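PDB 3MST: putative nitrate transport protein from Thermoplasma volcanium, which is of unproven function but probably binds a small solute, perhaps nitrate, for transport. Local coordinates for residues F32-I37 / I172-Q177. Numbering follows the deposited sequence. Where two conformers were deposited one is given.
Sequences FPLLVI and IEAYEQ. With EDO (1,2-ethanediol), chain I.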
loop_
_atom_site.group_PDB
_atom_site.type_symbol
_atom_site.label_atom_id
_atom_site.label_comp_id
_atom_site.label_asym_id
_atom_site.label_seq_id
_atom_site.Cartn_x
_atom_site.Cartn_y
_atom_site.Cartn_z
ATOM N N PHE A 32 -0.939 -6.297 5.940
ATOM C CA PHE A 32 -1.875 -7.364 6.243
ATOM C C PHE A 32 -1.214 -8.741 6.261
ATOM O O PHE A 32 -1.565 -9.545 7.141
ATOM C CB PHE A 32 -3.066 -7.337 5.312
ATOM C CG PHE A 32 -3.955 -6.091 5.451
ATOM C CD1 PHE A 32 -3.765 -5.143 6.445
ATOM C CD2 PHE A 32 -4.962 -5.940 4.529
ATOM C CE1 PHE A 32 -4.635 -4.021 6.501
ATOM C CE2 PHE A 32 -5.824 -4.853 4.552
ATOM C CZ PHE A 32 -5.644 -3.887 5.533
ATOM N N PRO A 33 -0.282 -9.066 5.350
ATOM C CA PRO A 33 0.340 -10.384 5.403
ATOM C C PRO A 33 1.079 -10.635 6.705
ATOM O O PRO A 33 1.143 -11.820 7.139
ATOM C CB PRO A 33 1.277 -10.389 4.186
ATOM C CG PRO A 33 0.544 -9.477 3.201
ATOM C CD PRO A 33 0.105 -8.350 4.130
ATOM N N LEU A 34 1.634 -9.615 7.353
ATOM C CA LEU A 34 2.324 -9.824 8.642
ATOM C C LEU A 34 1.330 -9.806 9.800
ATOM O O LEU A 34 1.520 -10.557 10.779
ATOM C CB LEU A 34 3.457 -8.825 8.840
ATOM C CG LEU A 34 4.559 -8.999 7.763
ATOM C CD1 LEU A 34 5.681 -7.934 7.974
ATOM C CD2 LEU A 34 5.146 -10.420 7.713
ATOM N N LEU A 35 0.220 -9.058 9.717
ATOM C CA LEU A 35 -0.785 -9.072 10.764
ATOM C C LEU A 35 -1.347 -10.450 10.936
ATOM O O LEU A 35 -1.570 -10.892 12.056
ATOM C CB LEU A 35 -1.960 -8.118 10.480
ATOM C CG LEU A 35 -1.639 -6.619 10.478
ATOM C CD1 LEU A 35 -2.923 -5.845 10.269
ATOM C CD2 LEU A 35 -0.965 -6.141 11.801
ATOM N N VAL A 36 -1.628 -11.124 9.844
ATOM C CA VAL A 36 -2.408 -12.362 9.936
ATOM C C VAL A 36 -1.628 -13.483 10.586
ATOM O O VAL A 36 -2.246 -14.389 11.169
ATOM C CB VAL A 36 -3.021 -12.803 8.601
ATOM C CG1 VAL A 36 -4.070 -11.773 8.154
ATOM C CG2 VAL A 36 -1.986 -13.077 7.476
ATOM N N ILE A 37 -0.302 -13.474 10.457
ATOM C CA ILE A 37 0.551 -14.519 11.064
ATOM C C ILE A 37 1.490 -13.935 12.125
ATOM O O ILE A 37 2.527 -14.532 12.454
ATOM C CB ILE A 37 1.322 -15.325 10.010
ATOM C CG1 ILE A 37 2.231 -14.421 9.156
ATOM C CG2 ILE A 37 0.365 -16.190 9.183
ATOM C CD1 ILE A 37 3.258 -15.221 8.367
ATOM N N ILE A 172 10.989 -10.953 4.139
ATOM C CA ILE A 172 10.414 -11.329 2.862
ATOM C C ILE A 172 9.731 -12.685 2.931
ATOM O O ILE A 172 8.605 -12.855 2.452
ATOM C CB ILE A 172 11.468 -11.325 1.679
ATOM C CG1 ILE A 172 12.052 -9.921 1.468
ATOM C CG2 ILE A 172 10.807 -11.836 0.404
ATOM C CD1 ILE A 172 13.214 -9.811 0.562
ATOM N N GLU A 173 10.437 -13.645 3.530
ATOM C CA GLU A 173 9.940 -14.992 3.654
ATOM C C GLU A 173 8.651 -15.035 4.472
ATOM O O GLU A 173 7.679 -15.682 4.064
ATOM C CB GLU A 173 11.047 -15.889 4.238
ATOM C CG GLU A 173 12.198 -16.075 3.244
ATOM C CD GLU A 173 13.502 -16.554 3.852
ATOM O OE1 GLU A 173 13.552 -16.793 5.082
ATOM O OE2 GLU A 173 14.491 -16.674 3.076
ATOM N N ALA A 174 8.632 -14.338 5.604
ATOM C CA ALA A 174 7.428 -14.242 6.452
ATOM C C ALA A 174 6.288 -13.603 5.669
ATOM O O ALA A 174 5.142 -14.047 5.723
ATOM C CB ALA A 174 7.702 -13.496 7.735
ATOM N N TYR A 175 6.613 -12.565 4.917
ATOM C CA TYR A 175 5.600 -11.859 4.155
ATOM C C TYR A 175 4.911 -12.791 3.144
ATOM O O TYR A 175 3.681 -12.810 3.032
ATOM C CB TYR A 175 6.217 -10.638 3.473
ATOM C CG TYR A 175 5.238 -9.570 3.077
ATOM C CD1 TYR A 175 4.600 -9.617 1.837
ATOM C CD2 TYR A 175 4.945 -8.545 3.938
ATOM C CE1 TYR A 175 3.702 -8.637 1.468
ATOM C CE2 TYR A 175 4.013 -7.528 3.599
ATOM C CZ TYR A 175 3.410 -7.620 2.359
ATOM O OH TYR A 175 2.511 -6.630 2.000
ATOM N N GLU A 176 5.705 -13.585 2.407
ATOM C CA GLU A 176 5.158 -14.587 1.488
ATOM C C GLU A 176 4.259 -15.586 2.219
ATOM O O GLU A 176 3.200 -15.957 1.703
ATOM C CB GLU A 176 6.288 -15.342 0.771
ATOM C CG GLU A 176 7.243 -14.465 -0.020
ATOM C CD GLU A 176 6.685 -13.979 -1.359
ATOM O OE1 GLU A 176 5.453 -13.982 -1.568
ATOM O OE2 GLU A 176 7.499 -13.590 -2.229
ATOM N N GLN A 177 4.699 -16.043 3.398
ATOM C CA GLN A 177 3.879 -16.973 4.204
ATOM C C GLN A 177 2.541 -16.323 4.537
ATOM O O GLN A 177 1.471 -16.971 4.447
ATOM C CB GLN A 177 4.610 -17.447 5.468
ATOM C CG GLN A 177 5.824 -18.379 5.189
ATOM C CD GLN A 177 6.605 -18.665 6.464
ATOM O OE1 GLN A 177 6.321 -18.074 7.519
ATOM N NE2 GLN A 177 7.597 -19.558 6.380
HETATM C C1 EDO I . 8.698 -16.938 9.669
HETATM O O1 EDO I . 8.836 -17.109 8.257
HETATM C C2 EDO I . 7.230 -16.761 10.059
HETATM O O2 EDO I . 6.581 -18.022 10.259
#
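P33 crosses one face of the Y175 ring obliquely, leading with CB, CG and CD. Its CB sits 3.8 Å from the ring centroid, 5° off the normal, a CH-pi contact over the middle of that face. Its CG reaches further along the same face, 3.5 Å from Y175 CZ, and CD continues toward the hydroxyl. With chi1 at -159°, Y175 CG is anti to the backbone N, and this carries the ring out toward helix 32-36. The hydroxyl makes its hydrogen bond to the backbone O of V30, just before that helix. The ring is thus held at both its apolar face and its polar end.

The other apolar contacts come from L34 and I37. L34 and Y175 meet at about a right angle, with L34 CG 3.9 Å from Y175 CD2. L34 CD2 lies against the helix backbone, 3.8 Å from Y175 N, and also touches A174 CB. I37 CD1 comes to 3.5 Å from A174 O and also rests on Q177 CB. No hydrogen bond joins the two segments.

Polar bonds appear at the exposed edge. Q177 OE1 accepts hydrogen bonds from both hydroxyls of a bound 1,2-ethanediol, each 2.8 Å long. The diol probably came from the crystallisation liquor.

The axes of the two helical segments cross at 80° and approach to 8.2 Å. Further along helix 169-184, I179 meets P33 and F181 meets I37, while V76 of strand 71-77 touches the Y175 side chain. The arrangement is a buried, nearly perpendicular helix-helix packing. It joins the short helix after strand 22-24 to helix 169-184 within the domain of the six-stranded mixed sheet, in a two-sheet architecture consistent with that of solute-binding proteins of transport systems.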